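Local coordinates for protein ribokinase (Giardia lamblia, PDB 6WHJ) that probably phosphorylates D-ribose at O-5 with ATP and magnesium, as a homodimeric ribokinase of the PfkB carbohydrate kinase family, at residues Gln161-Ala164 and Ser168-Phe171; Lys186-Thr191 and Glu224-Leu229; Glu286-Ser291 and Ser296-Ile301. All blocks are in the same frame, centred on the assembly; numbering follows the deposited sequence.

Interaction 1 (Gln161-Ala164 and Ser168-Phe171)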
ATOM      1  N   GLN B 161     -21.131  30.177  10.673  1.00 38.20           N
ATOM      2  CA  GLN B 161     -21.192  31.598  10.349  1.00 36.10           C
ATOM      3  C   GLN B 161     -21.759  31.844   8.956  1.00 39.87           C
ATOM      4  O   GLN B 161     -22.410  32.872   8.725  1.00 41.37           O
ATOM      5  CB  GLN B 161     -19.798  32.217  10.452  1.00 37.48           C
ATOM      6  CG  GLN B 161     -19.367  32.609  11.853  1.00 40.51           C
ATOM      7  CD  GLN B 161     -17.895  32.990  11.926  1.00 51.13           C
ATOM      8  OE1 GLN B 161     -17.392  33.755  11.102  1.00 62.40           O
ATOM      9  NE2 GLN B 161     -17.204  32.475  12.935  1.00 53.15           N
ATOM     10  N   ALA B 162     -21.533  30.916   8.018  1.00 38.41           N
ATOM     11  CA  ALA B 162     -22.064  31.092   6.668  1.00 37.74           C
ATOM     12  C   ALA B 162     -23.566  30.851   6.631  1.00 36.95           C
ATOM     13  O   ALA B 162     -24.288  31.538   5.897  1.00 35.36           O
ATOM     14  CB  ALA B 162     -21.352  30.163   5.686  1.00 34.94           C
ATOM     15  N   LYS B 163     -24.068  29.897   7.425  1.00 35.96           N
ATOM     16  CA  LYS B 163     -25.507  29.658   7.387  1.00 38.32           C
ATOM     17  C   LYS B 163     -26.282  30.806   8.030  1.00 41.44           C
ATOM     18  O   LYS B 163     -27.419  31.092   7.627  1.00 38.66           O
ATOM     19  CB  LYS B 163     -25.867  28.321   8.044  1.00 32.06           C
ATOM     20  CG  LYS B 163     -25.285  27.135   7.283  1.00 37.97           C
ATOM     21  CD  LYS B 163     -25.888  25.781   7.635  1.00 32.09           C
ATOM     22  CE  LYS B 163     -26.222  25.608   9.087  1.00 31.88           C
ATOM     23  NZ  LYS B 163     -27.149  24.444   9.235  1.00 27.46           N
ATOM     24  N   ALA B 164     -25.678  31.500   8.994  1.00 38.79           N
ATOM     25  CA  ALA B 164     -26.365  32.636   9.590  1.00 38.40           C
ATOM     26  C   ALA B 164     -26.503  33.774   8.587  1.00 41.22           C
ATOM     27  O   ALA B 164     -27.432  34.579   8.690  1.00 41.90           O
ATOM     28  CB  ALA B 164     -25.630  33.099  10.848  1.00 37.34           C
ATOM     29  N   SER B 168     -30.236  29.775   2.893  1.00 41.86           N
ATOM     30  CA  SER B 168     -30.463  28.717   1.926  1.00 41.63           C
ATOM     31  C   SER B 168     -29.376  27.649   1.953  1.00 41.61           C
ATOM     32  O   SER B 168     -29.546  26.590   1.336  1.00 40.93           O
ATOM     33  CB  SER B 168     -30.592  29.313   0.525  1.00 43.81           C
ATOM     34  OG  SER B 168     -29.479  30.126   0.220  1.00 54.59           O
ATOM     35  N   LEU B 169     -28.291  27.880   2.690  1.00 39.30           N
ATOM     36  CA  LEU B 169     -27.180  26.940   2.736  1.00 34.40           C
ATOM     37  C   LEU B 169     -27.535  25.754   3.628  1.00 35.78           C
ATOM     38  O   LEU B 169     -28.046  25.934   4.739  1.00 35.99           O
ATOM     39  CB  LEU B 169     -25.927  27.633   3.264  1.00 32.77           C
ATOM     40  CG  LEU B 169     -24.722  26.722   3.467  1.00 27.07           C
ATOM     41  CD1 LEU B 169     -24.267  26.159   2.147  1.00 28.46           C
ATOM     42  CD2 LEU B 169     -23.617  27.471   4.135  1.00 30.51           C
ATOM     43  N   ARG B 170     -27.300  24.543   3.124  1.00 29.74           N
ATOM     44  CA  ARG B 170     -27.494  23.314   3.879  1.00 29.11           C
ATOM     45  C   ARG B 170     -26.164  22.573   3.975  1.00 25.57           C
ATOM     46  O   ARG B 170     -25.410  22.510   2.999  1.00 21.87           O
ATOM     47  CB  ARG B 170     -28.542  22.413   3.222  1.00 27.90           C
ATOM     48  CG  ARG B 170     -29.929  22.984   3.271  1.00 31.59           C
ATOM     49  CD  ARG B 170     -30.512  23.087   4.652  1.00 32.89           C
ATOM     50  NE  ARG B 170     -31.862  23.639   4.559  1.00 38.50           N
ATOM     51  CZ  ARG B 170     -32.147  24.940   4.598  1.00 43.39           C
ATOM     52  NH1 ARG B 170     -31.179  25.835   4.764  1.00 42.23           N
ATOM     53  NH2 ARG B 170     -33.407  25.345   4.482  1.00 43.03           N
ATOM     54  N   PHE B 171     -25.871  22.034   5.154  1.00 25.82           N
ATOM     55  CA  PHE B 171     -24.656  21.261   5.405  1.00 24.42           C
ATOM     56  C   PHE B 171     -24.993  19.769   5.317  1.00 26.47           C
ATOM     57  O   PHE B 171     -25.769  19.249   6.128  1.00 20.58           O
ATOM     58  CB  PHE B 171     -24.086  21.634   6.771  1.00 26.18           C
ATOM     59  CG  PHE B 171     -22.832  20.890   7.167  1.00 26.87           C
ATOM     60  CD1 PHE B 171     -22.024  20.273   6.225  1.00 26.70           C
ATOM     61  CD2 PHE B 171     -22.439  20.856   8.503  1.00 26.52           C
ATOM     62  CE1 PHE B 171     -20.868  19.608   6.609  1.00 24.15           C
ATOM     63  CE2 PHE B 171     -21.289  20.202   8.892  1.00 27.53           C
ATOM     64  CZ  PHE B 171     -20.501  19.574   7.941  1.00 25.99           C
TER
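Lys163, on the last turns of helix 149-165, lies against Leu169, just before strand 170-173, with their CA atoms 5.6 Å apart where the chain turns back from helix into strand. This is the return half of a beta-alpha-beta unit, strand 140-143, helix 149-165 and strand 170-173, in the large sheet of the ribokinase fold. Leu169 directs its side chain at the helix, with CG anti to the backbone N (chi1 175°), which sets CG facing the helix and brings CD2 against both Lys163 and Ala162. Leu169 CD2 lies 3.6 Å from Lys163 CG and 3.8 Å from Ala162 CB. The lysine chain runs at about a right angle across the leucine, so its CG methylene is the apolar partner. Beyond CG the lysine passes over the backbone, with CD 3.6 Å from the carbonyl oxygen of Leu169, and a bend at chi3 (-37°) turns its end. NZ forms a salt bridge with Asp192 and a hydrogen bond with the carbonyl of Ile190. The Leu169 carbonyl oxygen also receives a 3.1 Å hydrogen bond from Arg170 NH1, which lies above the carbonyl plane although the oxygen is close to the guanidinium plane. Lys163 thus divides its chemistry: its CG packs on the leucine side chain, while its ammonium group ties the helix end to the loop preceding strand 193-194, where Asp192 probably offsets its charge.

Interaction 2 (Lys186-Thr191 and Glu224-Leu229)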
ATOM      1  N   LYS B 186     -20.193  17.688  17.812  1.00 31.82           N
ATOM      2  CA  LYS B 186     -20.015  19.081  17.418  1.00 32.34           C
ATOM      3  C   LYS B 186     -20.316  19.278  15.938  1.00 29.92           C
ATOM      4  O   LYS B 186     -20.938  20.278  15.559  1.00 30.36           O
ATOM      5  CB  LYS B 186     -18.600  19.561  17.751  1.00 32.28           C
ATOM      6  N   ILE B 187     -19.927  18.321  15.090  1.00 28.01           N
ATOM      7  CA  ILE B 187     -20.225  18.453  13.664  1.00 28.93           C
ATOM      8  C   ILE B 187     -21.728  18.383  13.418  1.00 27.67           C
ATOM      9  O   ILE B 187     -22.269  19.139  12.604  1.00 27.86           O
ATOM     10  CB  ILE B 187     -19.476  17.396  12.836  1.00 29.63           C
ATOM     11  CG1 ILE B 187     -17.961  17.516  13.031  1.00 30.95           C
ATOM     12  CG2 ILE B 187     -19.832  17.532  11.368  1.00 21.08           C
ATOM     13  CD1 ILE B 187     -17.177  16.375  12.372  1.00 29.15           C
ATOM     14  N   LEU B 188     -22.429  17.483  14.112  1.00 28.07           N
ATOM     15  CA  LEU B 188     -23.862  17.348  13.877  1.00 29.12           C
ATOM     16  C   LEU B 188     -24.652  18.597  14.264  1.00 30.59           C
ATOM     17  O   LEU B 188     -25.736  18.815  13.719  1.00 29.41           O
ATOM     18  CB  LEU B 188     -24.407  16.133  14.632  1.00 28.78           C
ATOM     19  CG  LEU B 188     -24.183  14.758  14.002  1.00 28.57           C
ATOM     20  CD1 LEU B 188     -24.390  13.641  15.016  1.00 28.54           C
ATOM     21  CD2 LEU B 188     -25.139  14.583  12.844  1.00 27.82           C
ATOM     22  N   SER B 189     -24.136  19.429  15.172  1.00 30.62           N
ATOM     23  CA  SER B 189     -24.903  20.581  15.632  1.00 27.96           C
ATOM     24  C   SER B 189     -25.137  21.608  14.533  1.00 30.28           C
ATOM     25  O   SER B 189     -26.044  22.437  14.661  1.00 34.39           O
ATOM     26  CB  SER B 189     -24.205  21.248  16.806  1.00 27.47           C
ATOM     27  OG  SER B 189     -22.889  21.621  16.443  1.00 30.86           O
ATOM     28  N   ILE B 190     -24.358  21.579  13.454  1.00 27.89           N
ATOM     29  CA  ILE B 190     -24.629  22.426  12.302  1.00 27.44           C
ATOM     30  C   ILE B 190     -24.933  21.610  11.066  1.00 28.24           C
ATOM     31  O   ILE B 190     -25.172  22.184   9.999  1.00 29.89           O
ATOM     32  CB  ILE B 190     -23.471  23.406  12.013  1.00 30.17           C
ATOM     33  CG1 ILE B 190     -22.245  22.625  11.538  1.00 31.20           C
ATOM     34  CG2 ILE B 190     -23.163  24.279  13.251  1.00 25.95           C
ATOM     35  CD1 ILE B 190     -21.303  23.438  10.690  1.00 33.59           C
ATOM     36  N   THR B 191     -24.957  20.283  11.185  1.00 27.82           N
ATOM     37  CA  THR B 191     -25.339  19.429  10.076  1.00 24.66           C
ATOM     38  C   THR B 191     -26.833  19.560   9.822  1.00 27.73           C
ATOM     39  O   THR B 191     -27.646  19.553  10.757  1.00 23.81           O
ATOM     40  CB  THR B 191     -24.997  17.973  10.378  1.00 26.47           C
ATOM     41  OG1 THR B 191     -23.573  17.819  10.459  1.00 25.33           O
ATOM     42  CG2 THR B 191     -25.556  17.044   9.291  1.00 22.06           C
ATOM     43  N   GLU B 224     -32.776   9.459  17.024  1.00 39.76           N
ATOM     44  CA  GLU B 224     -32.996  10.176  18.277  1.00 39.92           C
ATOM     45  C   GLU B 224     -31.689  10.708  18.842  1.00 39.54           C
ATOM     46  O   GLU B 224     -31.577  11.889  19.190  1.00 39.21           O
ATOM     47  CB  GLU B 224     -33.615   9.209  19.279  1.00 42.32           C
ATOM     48  CG  GLU B 224     -34.837   9.625  20.006  1.00 42.33           C
ATOM     49  CD  GLU B 224     -35.386   8.445  20.782  1.00 48.33           C
ATOM     50  OE1 GLU B 224     -34.571   7.617  21.240  1.00 48.39           O
ATOM     51  OE2 GLU B 224     -36.619   8.327  20.924  1.00 57.30           O
ATOM     52  N   LYS B 225     -30.687   9.834  18.942  1.00 38.32           N
ATOM     53  CA  LYS B 225     -29.396  10.213  19.501  1.00 41.56           C
ATOM     54  C   LYS B 225     -28.705  11.252  18.630  1.00 39.92           C
ATOM     55  O   LYS B 225     -28.130  12.218  19.143  1.00 39.26           O
ATOM     56  CB  LYS B 225     -28.521   8.968  19.658  1.00 39.92           C
ATOM     57  CG  LYS B 225     -27.103   9.237  20.093  1.00 42.21           C
ATOM     58  CD  LYS B 225     -27.021   9.649  21.548  1.00 43.59           C
ATOM     59  CE  LYS B 225     -25.605  10.070  21.902  1.00 47.24           C
ATOM     60  NZ  LYS B 225     -25.510  10.515  23.318  1.00 49.36           N
ATOM     61  N   MET B 226     -28.787  11.086  17.307  1.00 38.83           N
ATOM     62  CA  MET B 226     -28.124  12.015  16.399  1.00 39.91           C
ATOM     63  C   MET B 226     -28.699  13.417  16.524  1.00 38.31           C
ATOM     64  O   MET B 226     -27.974  14.412  16.418  1.00 32.22           O
ATOM     65  CB  MET B 226     -28.273  11.522  14.963  1.00 35.05           C
ATOM     66  CG  MET B 226     -26.973  11.192  14.308  1.00 40.77           C
ATOM     67  SD  MET B 226     -26.526   9.492  14.627  1.00 55.58           S
ATOM     68  CE  MET B 226     -27.566   8.691  13.397  1.00 26.27           C
ATOM     69  N   SER B 227     -30.009  13.506  16.690  1.00 37.66           N
ATOM     70  CA  SER B 227     -30.720  14.768  16.760  1.00 35.54           C
ATOM     71  C   SER B 227     -30.678  15.420  18.135  1.00 38.88           C
ATOM     72  O   SER B 227     -30.904  16.628  18.231  1.00 40.28           O
ATOM     73  CB  SER B 227     -32.168  14.533  16.318  1.00 36.52           C
ATOM     74  OG  SER B 227     -33.066  15.453  16.913  1.00 38.12           O
ATOM     75  N   SER B 228     -30.336  14.670  19.187  1.00 38.55           N
ATOM     76  CA  SER B 228     -30.564  15.154  20.547  1.00 39.32           C
ATOM     77  C   SER B 228     -29.793  16.429  20.874  1.00 43.33           C
ATOM     78  O   SER B 228     -30.282  17.262  21.646  1.00 45.39           O
ATOM     79  CB  SER B 228     -30.192  14.062  21.550  1.00 42.24           C
ATOM     80  OG  SER B 228     -28.836  13.671  21.400  1.00 39.31           O
ATOM     81  N   LEU B 229     -28.594  16.601  20.325  1.00 48.32           N
ATOM     82  CA  LEU B 229     -27.778  17.778  20.612  1.00 49.97           C
ATOM     83  C   LEU B 229     -27.674  18.749  19.439  1.00 45.30           C
ATOM     84  O   LEU B 229     -26.837  19.657  19.478  1.00 44.03           O
ATOM     85  CB  LEU B 229     -26.388  17.380  21.110  1.00 48.34           C
ATOM     86  CG  LEU B 229     -26.385  17.042  22.604  1.00 47.56           C
ATOM     87  CD1 LEU B 229     -24.967  16.848  23.115  1.00 49.30           C
ATOM     88  CD2 LEU B 229     -27.114  18.114  23.402  1.00 49.05           C
TER
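Leu188, on helix 184-188, packs on Met226, in the last turns of helix 216-228, their CA atoms 7.3 Å apart, and the chains draw nearer at Ser189 and Leu229, where the CA separation is 6.4 Å. No hydrogen bond crosses between 186-191 and 224-229; the contact is one of packing. Leu188 points toward the second helix, and its CD1 meets Met226 CG at 3.6 Å. CD2 of the same leucine approaches that methylene less closely, so the isopropyl fork of Leu188 rests with both branches on one carbon of the methionine. The two side chains run obliquely to each other. Met226 bends at chi2 (88°) and again at chi3, which takes the thioether away from Leu188 after CG has made the contact. Where the backbones are nearer, Ser189 CB lies 4.1 Å from the carbonyl oxygen of Leu229, a loose van der Waals approach.

The hydroxyl of Ser189 turns back on its own segment: with chi1 at 57°, OG sits between the backbone N and the carbonyl carbon and donates to Lys186 O. Thr191 OG1 likewise donates to Ile187 O, at 2.8 Å, from above the carbonyl plane. These bonds tie hydroxyls to carbonyls three or four residues back in the chain. A further link to the chain following helix 216-228 comes from Ser230, whose OG bonds the carbonyl of Leu188. Leu188 and Met226 both also touch Phe194, which places their contact against strand 193-194 of the large sheet, while Ile187 and Ile190 pack toward helix 149-165.

Interaction 3 (Glu286-Ser291 and Ser296-Ile301)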
ATOM      1  N   GLU B 286     -30.515  21.058  -7.331  1.00 37.97           N
ATOM      2  CA  GLU B 286     -31.381  21.429  -8.445  1.00 36.72           C
ATOM      3  C   GLU B 286     -32.823  21.600  -7.993  1.00 41.46           C
ATOM      4  O   GLU B 286     -33.512  22.521  -8.440  1.00 42.54           O
ATOM      5  CB  GLU B 286     -31.290  20.386  -9.556  1.00 32.14           C
ATOM      6  CG  GLU B 286     -30.014  20.467 -10.362  1.00 35.95           C
ATOM      7  CD  GLU B 286     -29.838  19.295 -11.314  1.00 39.67           C
ATOM      8  OE1 GLU B 286     -30.716  18.402 -11.337  1.00 36.14           O
ATOM      9  OE2 GLU B 286     -28.828  19.286 -12.059  1.00 41.76           O
ATOM     10  N   LEU B 287     -33.291  20.731  -7.092  1.00 40.54           N
ATOM     11  CA  LEU B 287     -34.663  20.843  -6.611  1.00 42.06           C
ATOM     12  C   LEU B 287     -34.880  22.124  -5.811  1.00 45.56           C
ATOM     13  O   LEU B 287     -36.008  22.627  -5.746  1.00 50.52           O
ATOM     14  CB  LEU B 287     -35.023  19.617  -5.770  1.00 38.14           C
ATOM     15  CG  LEU B 287     -35.105  18.292  -6.536  1.00 36.12           C
ATOM     16  CD1 LEU B 287     -35.232  17.119  -5.580  1.00 32.97           C
ATOM     17  CD2 LEU B 287     -36.241  18.292  -7.560  1.00 34.66           C
ATOM     18  N   ALA B 288     -33.818  22.661  -5.204  1.00 45.51           N
ATOM     19  CA  ALA B 288     -33.899  23.923  -4.484  1.00 46.92           C
ATOM     20  C   ALA B 288     -34.047  25.122  -5.407  1.00 51.45           C
ATOM     21  O   ALA B 288     -34.414  26.200  -4.932  1.00 57.91           O
ATOM     22  CB  ALA B 288     -32.667  24.096  -3.599  1.00 48.45           C
ATOM     23  N   GLU B 289     -33.799  24.961  -6.706  1.00 47.78           N
ATOM     24  CA  GLU B 289     -33.984  26.032  -7.680  1.00 48.09           C
ATOM     25  C   GLU B 289     -35.281  25.918  -8.459  1.00 50.40           C
ATOM     26  O   GLU B 289     -35.846  26.940  -8.864  1.00 50.16           O
ATOM     27  CB  GLU B 289     -32.862  26.027  -8.718  1.00 43.32           C
ATOM     28  CG  GLU B 289     -31.549  26.583  -8.316  1.00 46.91           C
ATOM     29  CD  GLU B 289     -30.557  26.413  -9.436  1.00 49.95           C
ATOM     30  OE1 GLU B 289     -30.798  25.555 -10.309  1.00 48.02           O
ATOM     31  OE2 GLU B 289     -29.565  27.162  -9.477  1.00 58.94           O
ATOM     32  N   GLU B 290     -35.750  24.692  -8.675  1.00 54.17           N
ATOM     33  CA  GLU B 290     -36.902  24.393  -9.510  1.00 53.63           C
ATOM     34  C   GLU B 290     -38.196  24.429  -8.730  1.00 61.07           C
ATOM     35  O   GLU B 290     -39.149  23.723  -9.088  1.00 74.04           O
ATOM     36  CB  GLU B 290     -36.715  23.021 -10.154  1.00 52.07           C
ATOM     37  CG  GLU B 290     -35.452  22.899 -10.979  1.00 54.28           C
ATOM     38  CD  GLU B 290     -35.147  21.465 -11.357  1.00 59.43           C
ATOM     39  OE1 GLU B 290     -35.937  20.568 -10.979  1.00 61.11           O
ATOM     40  OE2 GLU B 290     -34.110  21.237 -12.019  1.00 59.44           O
ATOM     41  N   SER B 291     -38.287  25.267  -7.708  1.00 60.15           N
ATOM     42  CA  SER B 291     -39.389  25.183  -6.771  1.00 63.77           C
ATOM     43  C   SER B 291     -39.949  26.560  -6.473  1.00 63.71           C
ATOM     44  O   SER B 291     -39.229  27.561  -6.457  1.00 60.77           O
ATOM     45  CB  SER B 291     -38.941  24.518  -5.459  1.00 62.79           C
ATOM     46  OG  SER B 291     -39.978  24.542  -4.494  1.00 64.18           O
ATOM     47  N   SER B 296     -36.350  26.301   0.988  1.00 79.06           N
ATOM     48  CA  SER B 296     -37.070  25.601   2.043  1.00 65.02           C
ATOM     49  C   SER B 296     -37.761  24.351   1.518  1.00 61.86           C
ATOM     50  O   SER B 296     -38.377  23.621   2.305  1.00 53.76           O
ATOM     51  CB  SER B 296     -38.088  26.534   2.700  1.00 74.94           C
ATOM     52  OG  SER B 296     -39.054  26.987   1.767  1.00 79.92           O
ATOM     53  N   ALA B 297     -37.708  24.117   0.202  1.00 66.07           N
ATOM     54  CA  ALA B 297     -38.064  22.813  -0.341  1.00 53.60           C
ATOM     55  C   ALA B 297     -37.138  21.737   0.198  1.00 49.17           C
ATOM     56  O   ALA B 297     -37.517  20.562   0.254  1.00 47.92           O
ATOM     57  CB  ALA B 297     -38.010  22.834  -1.865  1.00 54.03           C
ATOM     58  N   LEU B 298     -35.915  22.110   0.577  1.00 46.97           N
ATOM     59  CA  LEU B 298     -35.003  21.139   1.163  1.00 46.31           C
ATOM     60  C   LEU B 298     -35.410  20.739   2.575  1.00 44.37           C
ATOM     61  O   LEU B 298     -34.704  19.937   3.198  1.00 43.60           O
ATOM     62  CB  LEU B 298     -33.575  21.681   1.163  1.00 45.51           C
ATOM     63  CG  LEU B 298     -33.058  22.137  -0.207  1.00 48.94           C
ATOM     64  CD1 LEU B 298     -31.599  22.561  -0.135  1.00 43.34           C
ATOM     65  CD2 LEU B 298     -33.274  21.100  -1.284  1.00 40.30           C
ATOM     66  N   ASN B 299     -36.508  21.284   3.096  1.00 41.79           N
ATOM     67  CA  ASN B 299     -37.062  20.885   4.382  1.00 40.70           C
ATOM     68  C   ASN B 299     -38.184  19.857   4.247  1.00 41.01           C
ATOM     69  O   ASN B 299     -38.733  19.428   5.263  1.00 41.38           O
ATOM     70  CB  ASN B 299     -37.594  22.108   5.130  1.00 41.97           C
ATOM     71  CG  ASN B 299     -36.505  23.105   5.486  1.00 45.98           C
ATOM     72  OD1 ASN B 299     -35.316  22.772   5.539  1.00 41.82           O
ATOM     73  ND2 ASN B 299     -36.913  24.350   5.721  1.00 47.95           N
ATOM     74  N   ASP B 300     -38.547  19.481   3.018  1.00 37.10           N
ATOM     75  CA  ASP B 300     -39.615  18.532   2.719  1.00 35.89           C
ATOM     76  C   ASP B 300     -39.024  17.143   2.496  1.00 36.39           C
ATOM     77  O   ASP B 300     -38.076  16.985   1.722  1.00 36.08           O
ATOM     78  CB  ASP B 300     -40.394  18.987   1.480  1.00 35.28           C
ATOM     79  CG  ASP B 300     -41.537  18.034   1.094  1.00 44.82           C
ATOM     80  OD1 ASP B 300     -41.723  16.982   1.745  1.00 46.61           O
ATOM     81  OD2 ASP B 300     -42.248  18.332   0.104  1.00 48.78           O
ATOM     82  N   ILE B 301     -39.590  16.136   3.174  1.00 35.16           N
ATOM     83  CA  ILE B 301     -39.005  14.799   3.097  1.00 34.45           C
ATOM     84  C   ILE B 301     -39.204  14.200   1.712  1.00 32.71           C
ATOM     85  O   ILE B 301     -38.394  13.384   1.264  1.00 34.66           O
ATOM     86  CB  ILE B 301     -39.567  13.873   4.188  1.00 32.40           C
ATOM     87  CG1 ILE B 301     -38.673  12.639   4.324  1.00 32.51           C
ATOM     88  CG2 ILE B 301     -40.974  13.436   3.842  1.00 33.99           C
ATOM     89  CD1 ILE B 301     -39.132  11.659   5.367  1.00 32.17           C
TER
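Leu298 has its CG anti to the carbonyl carbon (chi1 -54°), which swings its branched end toward Ala288, whereas Ser291 holds OG anti to its backbone N (chi1 175°), bringing the hydroxyl up to Ala297. This is the connection between two helices of the PfkB kinase fold: from helix 272-287 the chain turns, passes through a short 3-10 segment at 296-299 and enters helix 301-318. Ala288 and Ala297 are the nearest CA pair across the two segments, 6.0 Å apart, with small side chains on both segments.

The apolar part of the contact is a methyl group set against an isopropyl fork. Ala288 CB is 3.8 Å from Leu298 CD2 and 3.9 Å from CD1, so it touches both branches of the leucine. Next to this pair, Ala297 points its CB toward 286-291, where the Leu287 carbonyl oxygen lies at a loose distance. Leu287 itself reaches onward to Thr303 and Glu306 of helix 301-318.

Each segment is organised by its own backbone bonds. Glu286 O accepts from both Glu289 N, at 3.0 Å, and Glu290 N, at 3.1 Å. In the other segment, Asn299 N bonds Ser296 O and Asp300 N bonds Ala297 O. Asp300 then serves as N-cap of helix 301-318, its OD1 accepting from the backbone N of Asp302. Ser291 OG has its polar partner in the intervening turn, the backbone N of Arg293, and also lies 3.7 Å from the methyl carbon CB of Ala297.

How the interactions relate
Along the chain the three contacts follow in series, interaction 1 closing before interaction 2 opens and interaction 2 before interaction 3. Interaction 1 touches both of the others, its centre 16 Å from that of interaction 2 and 15 Å from that of interaction 3, whose own centres are 22 Å apart. Strand 170-173 of the large sheet makes much of the connection, helped on the side of interaction 2 by Lys163 of helix 149-165. Phe171 packs on Ile187 and Thr191, while Arg170 packs its CG on Leu298 and makes a weak hydrogen bond to Asn299. Interactions 2 and 3 do not touch, their nearest atoms being about 10 Å apart. Helices and loops from distant parts of the chain are thus brought together beside strand 170-173.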